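Local coordinates for CENP-V/GFA domain-containing protein (Rhodobacter sphaeroides 2.4.1, PDB 3FAC) that is of unknown function but belongs to the Gfa family, whose members are typically zinc-binding and are generally assigned a carbon-sulfur lyase activity, at residues R32-I37 / G74-H79; S44-V49 / E86-N91; L55-F60 / K66-R71. One frame throughout, in Å; residues are numbered along the deposited sequence.

Contact 1 (R32-I37 / G74-H79); sequences RRRGAI and GIYTHH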
loop_
_atom_site.group_PDB
_atom_site.type_symbol
_atom_site.label_atom_id
_atom_site.label_comp_id
_atom_site.label_asym_id
_atom_site.label_seq_id
_atom_site.Cartn_x
_atom_site.Cartn_y
_atom_site.Cartn_z
ATOM N N ARG A 32 -11.851 4.002 -2.942
ATOM C CA ARG A 32 -12.249 4.471 -4.263
ATOM C C ARG A 32 -11.550 5.796 -4.538
ATOM O O ARG A 32 -11.245 6.122 -5.688
ATOM C CB ARG A 32 -13.756 4.684 -4.330
ATOM C CG ARG A 32 -14.232 5.968 -3.656
ATOM C CD ARG A 32 -15.713 6.163 -3.891
ATOM N NE ARG A 32 -16.468 5.020 -3.392
ATOM C CZ ARG A 32 -17.747 4.792 -3.664
ATOM N NH1 ARG A 32 -18.423 5.629 -4.441
ATOM N NH2 ARG A 32 -18.347 3.724 -3.157
ATOM N N ARG A 33 -11.309 6.562 -3.475
ATOM C CA ARG A 33 -10.633 7.850 -3.593
ATOM C C ARG A 33 -9.114 7.688 -3.736
ATOM O O ARG A 33 -8.462 8.507 -4.382
ATOM C CB ARG A 33 -10.966 8.747 -2.390
ATOM C CG ARG A 33 -12.339 9.424 -2.468
ATOM C CD ARG A 33 -12.513 10.426 -1.335
ATOM N NE ARG A 33 -13.742 11.215 -1.425
ATOM C CZ ARG A 33 -14.972 10.721 -1.296
ATOM N NH1 ARG A 33 -15.151 9.428 -1.072
ATOM N NH2 ARG A 33 -16.021 11.528 -1.370
ATOM N N ARG A 34 -8.554 6.643 -3.129
ATOM C CA ARG A 34 -7.121 6.367 -3.247
ATOM C C ARG A 34 -6.868 6.050 -4.720
ATOM O O ARG A 34 -6.065 6.704 -5.384
ATOM C CB ARG A 34 -6.733 5.137 -2.428
ATOM C CG ARG A 34 -6.100 5.368 -1.068
ATOM C CD ARG A 34 -5.943 3.999 -0.425
ATOM N NE ARG A 34 -5.311 4.001 0.887
ATOM C CZ ARG A 34 -5.337 2.958 1.712
ATOM N NH1 ARG A 34 -5.967 1.845 1.349
ATOM N NH2 ARG A 34 -4.732 3.020 2.894
ATOM N N GLY A 35 -7.565 5.023 -5.212
ATOM C CA GLY A 35 -7.446 4.610 -6.599
ATOM C C GLY A 35 -6.348 3.602 -6.895
ATOM O O GLY A 35 -6.219 3.130 -8.027
ATOM N N ALA A 36 -5.566 3.252 -5.880
ATOM C CA ALA A 36 -4.464 2.316 -6.058
ATOM C C ALA A 36 -4.863 0.844 -6.091
ATOM O O ALA A 36 -5.952 0.468 -5.668
ATOM C CB ALA A 36 -3.427 2.541 -4.967
ATOM N N ILE A 37 -3.958 0.024 -6.615
ATOM C CA ILE A 37 -4.141 -1.422 -6.696
ATOM C C ILE A 37 -3.246 -1.995 -5.603
ATOM O O ILE A 37 -2.042 -1.732 -5.584
ATOM C CB ILE A 37 -3.686 -1.973 -8.068
ATOM C CG1 ILE A 37 -4.623 -1.468 -9.167
ATOM C CG2 ILE A 37 -3.671 -3.485 -8.046
ATOM C CD1 ILE A 37 -4.244 -1.912 -10.569
ATOM N N GLY A 74 2.410 12.919 -1.348
ATOM C CA GLY A 74 1.050 12.448 -1.143
ATOM C C GLY A 74 0.779 11.035 -1.620
ATOM O O GLY A 74 -0.369 10.594 -1.620
ATOM N N ILE A 75 1.828 10.312 -2.010
ATOM C CA ILE A 75 1.668 8.946 -2.502
ATOM C C ILE A 75 1.408 7.899 -1.422
ATOM O O ILE A 75 2.165 7.765 -0.462
ATOM C CB ILE A 75 2.901 8.501 -3.314
ATOM C CG1 ILE A 75 3.068 9.402 -4.543
ATOM C CG2 ILE A 75 2.762 7.033 -3.713
ATOM C CD1 ILE A 75 1.849 9.429 -5.466
ATOM N N TYR A 76 0.324 7.156 -1.597
ATOM C CA TYR A 76 -0.056 6.096 -0.670
ATOM C C TYR A 76 0.922 4.922 -0.785
ATOM O O TYR A 76 1.030 4.298 -1.840
ATOM C CB TYR A 76 -1.484 5.640 -0.998
ATOM C CG TYR A 76 -1.776 4.175 -0.762
ATOM C CD1 TYR A 76 -1.754 3.631 0.526
ATOM C CD2 TYR A 76 -2.129 3.342 -1.825
ATOM C CE1 TYR A 76 -2.085 2.292 0.746
ATOM C CE2 TYR A 76 -2.462 2.005 -1.618
ATOM C CZ TYR A 76 -2.441 1.486 -0.331
ATOM O OH TYR A 76 -2.800 0.170 -0.124
ATOM N N THR A 77 1.629 4.625 0.301
ATOM C CA THR A 77 2.594 3.529 0.311
ATOM C C THR A 77 1.963 2.192 0.695
ATOM O O THR A 77 1.918 1.259 -0.111
ATOM C CB THR A 77 3.760 3.805 1.299
ATOM O OG1 THR A 77 3.227 4.099 2.596
ATOM C CG2 THR A 77 4.606 4.979 0.830
ATOM N N HIS A 78 1.479 2.105 1.929
ATOM C CA HIS A 78 0.873 0.877 2.435
ATOM C C HIS A 78 -0.118 1.176 3.556
ATOM O O HIS A 78 -0.224 2.312 4.015
ATOM C CB HIS A 78 1.961 -0.050 2.979
ATOM C CG HIS A 78 2.671 0.501 4.179
ATOM N ND1 HIS A 78 3.432 1.648 4.132
ATOM C CD2 HIS A 78 2.706 0.079 5.465
ATOM C CE1 HIS A 78 3.906 1.909 5.336
ATOM N NE2 HIS A 78 3.480 0.972 6.164
ATOM N N HIS A 79 -0.833 0.145 3.997
ATOM C CA HIS A 79 -1.800 0.288 5.078
ATOM C C HIS A 79 -2.052 -1.043 5.772
ATOM O O HIS A 79 -1.852 -2.107 5.189
ATOM C CB HIS A 79 -3.133 0.830 4.553
ATOM C CG HIS A 79 -3.890 -0.144 3.705
ATOM N ND1 HIS A 79 -3.555 -0.410 2.396
ATOM C CD2 HIS A 79 -4.964 -0.920 3.986
ATOM C CE1 HIS A 79 -4.393 -1.306 1.904
ATOM N NE2 HIS A 79 -5.257 -1.632 2.849
#

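Contact 2 (S44-V49 / E86-N91); sequences SDLRVV and EEYGVN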
loop_
_atom_site.group_PDB
_atom_site.type_symbol
_atom_site.label_atom_id
_atom_site.label_comp_id
_atom_site.label_asym_id
_atom_site.label_seq_id
_atom_site.Cartn_x
_atom_site.Cartn_y
_atom_site.Cartn_z
ATOM N N SER A 44 5.163 -9.276 9.404
ATOM C CA SER A 44 6.594 -9.528 9.518
ATOM C C SER A 44 7.316 -9.546 8.171
ATOM O O SER A 44 8.490 -9.906 8.098
ATOM C CB SER A 44 6.831 -10.846 10.263
ATOM O OG SER A 44 6.042 -11.889 9.720
ATOM N N ASP A 45 6.620 -9.157 7.105
ATOM C CA ASP A 45 7.237 -9.122 5.784
ATOM C C ASP A 45 7.434 -7.698 5.266
ATOM O O ASP A 45 7.976 -7.502 4.180
ATOM C CB ASP A 45 6.408 -9.920 4.771
ATOM C CG ASP A 45 6.478 -11.420 5.006
ATOM O OD1 ASP A 45 7.598 -11.945 5.187
ATOM O OD2 ASP A 45 5.415 -12.076 4.997
ATOM N N LEU A 46 7.004 -6.705 6.039
ATOM C CA LEU A 46 7.146 -5.313 5.622
ATOM C C LEU A 46 8.015 -4.512 6.589
ATOM O O LEU A 46 7.799 -4.520 7.800
ATOM C CB LEU A 46 5.761 -4.663 5.475
ATOM C CG LEU A 46 5.658 -3.263 4.851
ATOM C CD1 LEU A 46 4.254 -3.056 4.310
ATOM C CD2 LEU A 46 6.005 -2.190 5.876
ATOM N N ARG A 47 8.996 -3.809 6.035
ATOM C CA ARG A 47 9.920 -3.014 6.826
ATOM C C ARG A 47 10.150 -1.636 6.196
ATOM O O ARG A 47 10.522 -1.534 5.028
ATOM C CB ARG A 47 11.250 -3.763 6.951
ATOM C CG ARG A 47 12.212 -3.166 7.962
ATOM C CD ARG A 47 13.504 -3.978 8.100
ATOM N NE ARG A 47 14.500 -3.664 7.075
ATOM C CZ ARG A 47 14.627 -4.304 5.915
ATOM N NH1 ARG A 47 13.816 -5.310 5.611
ATOM N NH2 ARG A 47 15.579 -3.943 5.062
ATOM N N VAL A 48 9.919 -0.581 6.972
ATOM C CA VAL A 48 10.117 0.786 6.500
ATOM C C VAL A 48 11.611 1.108 6.528
ATOM O O VAL A 48 12.201 1.288 7.591
ATOM C CB VAL A 48 9.355 1.791 7.392
ATOM C CG1 VAL A 48 9.683 3.221 6.979
ATOM C CG2 VAL A 48 7.860 1.541 7.280
ATOM N N VAL A 49 12.215 1.177 5.346
ATOM C CA VAL A 49 13.644 1.443 5.211
ATOM C C VAL A 49 14.034 2.873 5.582
ATOM O O VAL A 49 14.966 3.087 6.361
ATOM C CB VAL A 49 14.112 1.140 3.772
ATOM C CG1 VAL A 49 15.611 1.344 3.653
ATOM C CG2 VAL A 49 13.747 -0.290 3.409
ATOM N N GLU A 86 -3.130 -8.542 10.692
ATOM C CA GLU A 86 -1.834 -9.185 10.498
ATOM C C GLU A 86 -1.367 -9.044 9.054
ATOM O O GLU A 86 -0.429 -9.714 8.627
ATOM C CB GLU A 86 -1.915 -10.670 10.863
ATOM C CG GLU A 86 -2.043 -10.947 12.348
ATOM C CD GLU A 86 -0.831 -10.479 13.130
ATOM O OE1 GLU A 86 0.299 -10.898 12.794
ATOM O OE2 GLU A 86 -1.008 -9.694 14.086
ATOM N N GLU A 87 -2.031 -8.173 8.303
ATOM C CA GLU A 87 -1.668 -7.953 6.911
ATOM C C GLU A 87 -1.480 -6.477 6.594
ATOM O O GLU A 87 -1.898 -5.598 7.346
ATOM C CB GLU A 87 -2.742 -8.508 5.966
ATOM C CG GLU A 87 -2.952 -10.003 6.022
ATOM C CD GLU A 87 -3.911 -10.484 4.950
ATOM O OE1 GLU A 87 -4.982 -9.864 4.787
ATOM O OE2 GLU A 87 -3.596 -11.485 4.272
ATOM N N TYR A 88 -0.847 -6.227 5.458
ATOM C CA TYR A 88 -0.601 -4.883 4.978
ATOM C C TYR A 88 -1.103 -4.837 3.545
ATOM O O TYR A 88 -1.071 -5.843 2.841
ATOM C CB TYR A 88 0.896 -4.565 4.970
ATOM C CG TYR A 88 1.502 -4.131 6.283
ATOM C CD1 TYR A 88 1.053 -2.989 6.944
ATOM C CD2 TYR A 88 2.582 -4.821 6.827
ATOM C CE1 TYR A 88 1.674 -2.540 8.114
ATOM C CE2 TYR A 88 3.210 -4.383 7.990
ATOM C CZ TYR A 88 2.754 -3.243 8.627
ATOM O OH TYR A 88 3.392 -2.804 9.764
ATOM N N GLY A 89 -1.576 -3.673 3.125
ATOM C CA GLY A 89 -2.031 -3.504 1.762
ATOM C C GLY A 89 -0.986 -2.593 1.156
ATOM O O GLY A 89 -0.799 -1.475 1.631
ATOM N N VAL A 90 -0.290 -3.062 0.126
ATOM C CA VAL A 90 0.758 -2.263 -0.497
ATOM C C VAL A 90 0.388 -1.727 -1.873
ATOM O O VAL A 90 -0.270 -2.405 -2.663
ATOM C CB VAL A 90 2.066 -3.077 -0.636
ATOM C CG1 VAL A 90 3.168 -2.206 -1.229
ATOM C CG2 VAL A 90 2.491 -3.609 0.712
ATOM N N ASN A 91 0.824 -0.502 -2.147
ATOM C CA ASN A 91 0.580 0.146 -3.429
ATOM C C ASN A 91 1.532 -0.504 -4.450
ATOM O O ASN A 91 2.741 -0.257 -4.423
ATOM C CB ASN A 91 0.890 1.641 -3.308
ATOM C CG ASN A 91 0.362 2.453 -4.478
ATOM O OD1 ASN A 91 0.369 2.006 -5.622
ATOM N ND2 ASN A 91 -0.084 3.670 -4.191
#

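Contact 3 (L55-F60 / K66-R71); sequences LTLYQF and KHWFCR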
loop_
_atom_site.group_PDB
_atom_site.type_symbol
_atom_site.label_atom_id
_atom_site.label_comp_id
_atom_site.label_asym_id
_atom_site.label_seq_id
_atom_site.Cartn_x
_atom_site.Cartn_y
_atom_site.Cartn_z
ATOM N N LEU A 55 6.034 10.096 6.772
ATOM C CA LEU A 55 4.766 9.441 6.478
ATOM C C LEU A 55 3.631 9.952 7.350
ATOM O O LEU A 55 3.829 10.284 8.514
ATOM C CB LEU A 55 4.891 7.928 6.657
ATOM C CG LEU A 55 5.471 7.131 5.487
ATOM C CD1 LEU A 55 5.570 5.661 5.888
ATOM C CD2 LEU A 55 4.581 7.293 4.248
ATOM N N THR A 56 2.434 10.016 6.775
ATOM C CA THR A 56 1.264 10.469 7.510
ATOM C C THR A 56 0.316 9.309 7.771
ATOM O O THR A 56 0.085 8.463 6.903
ATOM C CB THR A 56 0.506 11.566 6.752
ATOM O OG1 THR A 56 1.355 12.713 6.604
ATOM C CG2 THR A 56 -0.750 11.966 7.521
ATOM N N LEU A 57 -0.228 9.274 8.978
ATOM C CA LEU A 57 -1.147 8.222 9.377
ATOM C C LEU A 57 -2.581 8.717 9.306
ATOM O O LEU A 57 -2.902 9.804 9.789
ATOM C CB LEU A 57 -0.829 7.773 10.804
ATOM C CG LEU A 57 -1.849 6.873 11.496
ATOM C CD1 LEU A 57 -1.975 5.545 10.749
ATOM C CD2 LEU A 57 -1.410 6.646 12.926
ATOM N N TYR A 58 -3.442 7.915 8.698
ATOM C CA TYR A 58 -4.844 8.270 8.587
ATOM C C TYR A 58 -5.727 7.127 9.053
ATOM O O TYR A 58 -5.588 5.993 8.594
ATOM C CB TYR A 58 -5.200 8.620 7.147
ATOM C CG TYR A 58 -6.653 8.999 6.985
ATOM C CD1 TYR A 58 -7.187 10.094 7.668
ATOM C CD2 TYR A 58 -7.494 8.274 6.145
ATOM C CE1 TYR A 58 -8.524 10.456 7.514
ATOM C CE2 TYR A 58 -8.832 8.629 5.983
ATOM C CZ TYR A 58 -9.338 9.721 6.671
ATOM O OH TYR A 58 -10.656 10.079 6.509
ATOM N N GLN A 59 -6.635 7.441 9.973
ATOM C CA GLN A 59 -7.570 6.467 10.522
ATOM C C GLN A 59 -8.983 7.030 10.453
ATOM O O GLN A 59 -9.172 8.246 10.493
ATOM C CB GLN A 59 -7.227 6.168 11.981
ATOM C CG GLN A 59 -6.026 5.268 12.192
ATOM C CD GLN A 59 -5.660 5.151 13.660
ATOM O OE1 GLN A 59 -4.994 6.024 14.216
ATOM N NE2 GLN A 59 -6.114 4.080 14.300
ATOM N N PHE A 60 -9.972 6.148 10.357
ATOM C CA PHE A 60 -11.362 6.580 10.304
ATOM C C PHE A 60 -12.323 5.433 10.606
ATOM O O PHE A 60 -11.909 4.277 10.708
ATOM C CB PHE A 60 -11.669 7.194 8.932
ATOM C CG PHE A 60 -11.712 6.197 7.804
ATOM C CD1 PHE A 60 -12.884 5.511 7.508
ATOM C CD2 PHE A 60 -10.586 5.959 7.030
ATOM C CE1 PHE A 60 -12.932 4.603 6.454
ATOM C CE2 PHE A 60 -10.624 5.054 5.973
ATOM C CZ PHE A 60 -11.798 4.375 5.685
ATOM N N LYS A 66 -5.082 1.066 9.285
ATOM C CA LYS A 66 -4.087 2.124 9.380
ATOM C C LYS A 66 -3.597 2.434 7.971
ATOM O O LYS A 66 -3.052 1.566 7.291
ATOM C CB LYS A 66 -2.912 1.684 10.253
ATOM C CG LYS A 66 -3.306 0.811 11.432
ATOM C CD LYS A 66 -2.486 1.139 12.666
ATOM C CE LYS A 66 -3.033 2.374 13.362
ATOM N NZ LYS A 66 -4.420 2.129 13.847
ATOM N N HIS A 67 -3.794 3.674 7.538
ATOM C CA HIS A 67 -3.389 4.086 6.204
ATOM C C HIS A 67 -2.232 5.079 6.280
ATOM O O HIS A 67 -2.301 6.055 7.018
ATOM C CB HIS A 67 -4.583 4.725 5.491
ATOM C CG HIS A 67 -5.847 3.929 5.601
ATOM N ND1 HIS A 67 -5.968 2.649 5.105
ATOM C CD2 HIS A 67 -7.048 4.234 6.148
ATOM C CE1 HIS A 67 -7.189 2.200 5.341
ATOM N NE2 HIS A 67 -7.865 3.143 5.972
ATOM N N TRP A 68 -1.166 4.830 5.525
ATOM C CA TRP A 68 -0.024 5.739 5.528
ATOM C C TRP A 68 0.202 6.320 4.142
ATOM O O TRP A 68 -0.055 5.661 3.134
ATOM C CB TRP A 68 1.255 5.023 5.962
ATOM C CG TRP A 68 1.099 4.153 7.158
ATOM C CD1 TRP A 68 0.646 2.866 7.178
ATOM C CD2 TRP A 68 1.373 4.504 8.516
ATOM N NE1 TRP A 68 0.622 2.392 8.466
ATOM C CE2 TRP A 68 1.061 3.379 9.309
ATOM C CE3 TRP A 68 1.851 5.662 9.143
ATOM C CZ2 TRP A 68 1.212 3.377 10.703
ATOM C CZ3 TRP A 68 2.002 5.661 10.534
ATOM C CH2 TRP A 68 1.682 4.524 11.295
ATOM N N PHE A 69 0.677 7.560 4.097
ATOM C CA PHE A 69 0.968 8.222 2.832
ATOM C C PHE A 69 2.055 9.266 3.049
ATOM O O PHE A 69 2.134 9.883 4.111
ATOM C CB PHE A 69 -0.303 8.854 2.243
ATOM C CG PHE A 69 -0.779 10.084 2.966
ATOM C CD1 PHE A 69 -0.179 11.321 2.742
ATOM C CD2 PHE A 69 -1.849 10.012 3.853
ATOM C CE1 PHE A 69 -0.635 12.467 3.385
ATOM C CE2 PHE A 69 -2.313 11.154 4.504
ATOM C CZ PHE A 69 -1.705 12.385 4.268
ATOM N N CYS A 70 2.907 9.435 2.046
ATOM C CA CYS A 70 4.003 10.393 2.108
ATOM C C CYS A 70 3.483 11.830 2.194
ATOM O O CYS A 70 2.707 12.260 1.350
ATOM C CB CYS A 70 4.885 10.224 0.872
ATOM S SG CYS A 70 6.285 11.349 0.808
ATOM N N ARG A 71 3.917 12.573 3.208
ATOM C CA ARG A 71 3.460 13.954 3.398
ATOM C C ARG A 71 3.925 14.914 2.305
ATOM O O ARG A 71 3.345 15.985 2.128
ATOM C CB ARG A 71 3.925 14.485 4.763
ATOM C CG ARG A 71 5.431 14.672 4.869
ATOM C CD ARG A 71 5.903 14.816 6.315
ATOM N NE ARG A 71 5.423 16.040 6.948
ATOM C CZ ARG A 71 5.829 17.269 6.631
ATOM N NH1 ARG A 71 6.736 17.453 5.678
ATOM N NH2 ARG A 71 5.323 18.318 7.268
#

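Contact 1 (R32-I37 / G74-H79)
The Tyr76 ring lies under the guanidinium of Arg34, and the pair illustrates how an arginine can hold the end of a short helix against a sheet. The guanidinium lies flat on one ring face, its plane only 19° from that of the ring, with CZ of Arg34 3.5 Å from CE1 of Tyr76. This is both a stack and a cation-pi contact. The Arg34 chain, extended from CG to NE (chi3 178°), carries CD over the same ring, 4.0 Å from the Tyr76 centroid, as a CH-pi contact. At the edge of the ring, near its plane, CB of Ala36 approaches CD2 of Tyr76 to 3.5 Å. Beyond Tyr76, His78 points away from the helix end and stacks on Trp68. His79 returns to the arginine: NH1 of Arg34 sits 3.4 Å above the plane of the His79 imidazole, over its centre. A hydrogen bond of 2.7 Å between OH of Tyr76 and ND1 of His79 ties the two aromatic groups together, limiting how the imidazole can rotate beside the guanidinium. Gly35, with positive phi, ends helix 31-34, and the chain then leads to strand 38-42. The helix end thus packs on strand 76-80, which lies between strands 66-70 and 87-91 in the five-stranded antiparallel sheet.

Contact 2 (S44-V49 / E86-N91)
The two antiparallel sheets of this beta-tent protein meet where Leu46 packs onto Tyr88 and Val90, an example of two strands from different sheets meeting through side chains alone. Strand 46-50 borders the three-stranded sheet and strand 87-91 belongs to the five-stranded one; no hydrogen bond links the two segments, whose closest CA atoms, those of Leu46 and Tyr88, stand 7.8 Å apart. Leu46 carries nearly all of its segment's share. Its CB points toward strand 87-91, and with CG anti to the backbone N (chi1 -171°) the branch lies across the Tyr88 side chain at about a right angle. CD1 of Leu46 lies over one face of the phenol, 3.9 Å from the Tyr88 centroid and 28° off the ring normal, a CH-pi contact. CB of Leu46 meets the CD2 corner of Tyr88 at 3.5 Å, so both CB and CD1 of Leu46 touch the ring. CD2 of Leu46 is set toward the rim, 4.1 Å above the plane of the Tyr88 ring. Around this pair, Leu46 also touches Val14 and Val90 touches Ile12, both on strand 11-14, while the Tyr88 ring meets His78 edge-to-face. The methyl that covers Tyr88 has a second neighbour on the same strand: CD1 of Leu46 lies 4.0 Å from CG2 of Val90.

Contact 3 (L55-F60 / K66-R71)
Backbone bonds come first in this beta hairpin, where Thr56 pairs with Phe69 and Tyr58 with His67 in antiparallel hydrogen-bonded pairs. The bond from Thr56 N to Phe69 O measures 2.7 Å, and its return from Phe69 N to Thr56 O measures 3.0 Å. Next, Tyr58 N reaches His67 O at 2.8 Å, answered by His67 N to Tyr58 O. CH-pi contacts form a second class, one on each face of the hairpin. CB of Thr56 rests over Phe69, 3.6 Å from the centroid of that ring, which is brought beside the threonine by a first torsion of 73° that sets CG of Phe69 between its N and carbonyl carbon. On the other face CD1 of Leu57 stands almost squarely above the six-membered ring of Trp68, 3.8 Å from its centroid and 8° off the normal. Apolar packing adds CB of Leu57 against CZ3 of Trp68 at 3.5 Å. The aromatic pair differs in kind: the rings of Phe60 and His67 meet rim to rim, and both also meet Phe30. Main-chain polar groups are therefore matched in pairs at the seam, while two cross-strand pairs, one on each face, lay an aliphatic group on an aromatic ring.

All three contacts involve strands of one five-stranded antiparallel sheet. Contact 3 forms its edge hairpin, 55-58 with 66-70; contact 1 brings helix 31-34 to the next strand, 76-80; contact 2 joins the following strand, 87-91, to the three-stranded sheet. Centres of contacts 1 and 3 lie about 10 Å apart, and those of contact 2 about 14 Å from either. Along the chain the segments of contacts 1 and 2 alternate, whereas both segments of contact 3 fall between the halves of each. His78 O to Trp68 N joins contact 1 to contact 3 and His79 O to Gly89 N joins it to contact 2, while contacts 2 and 3 do not touch, so helix, hairpin and second sheet are assembled on adjoining strands.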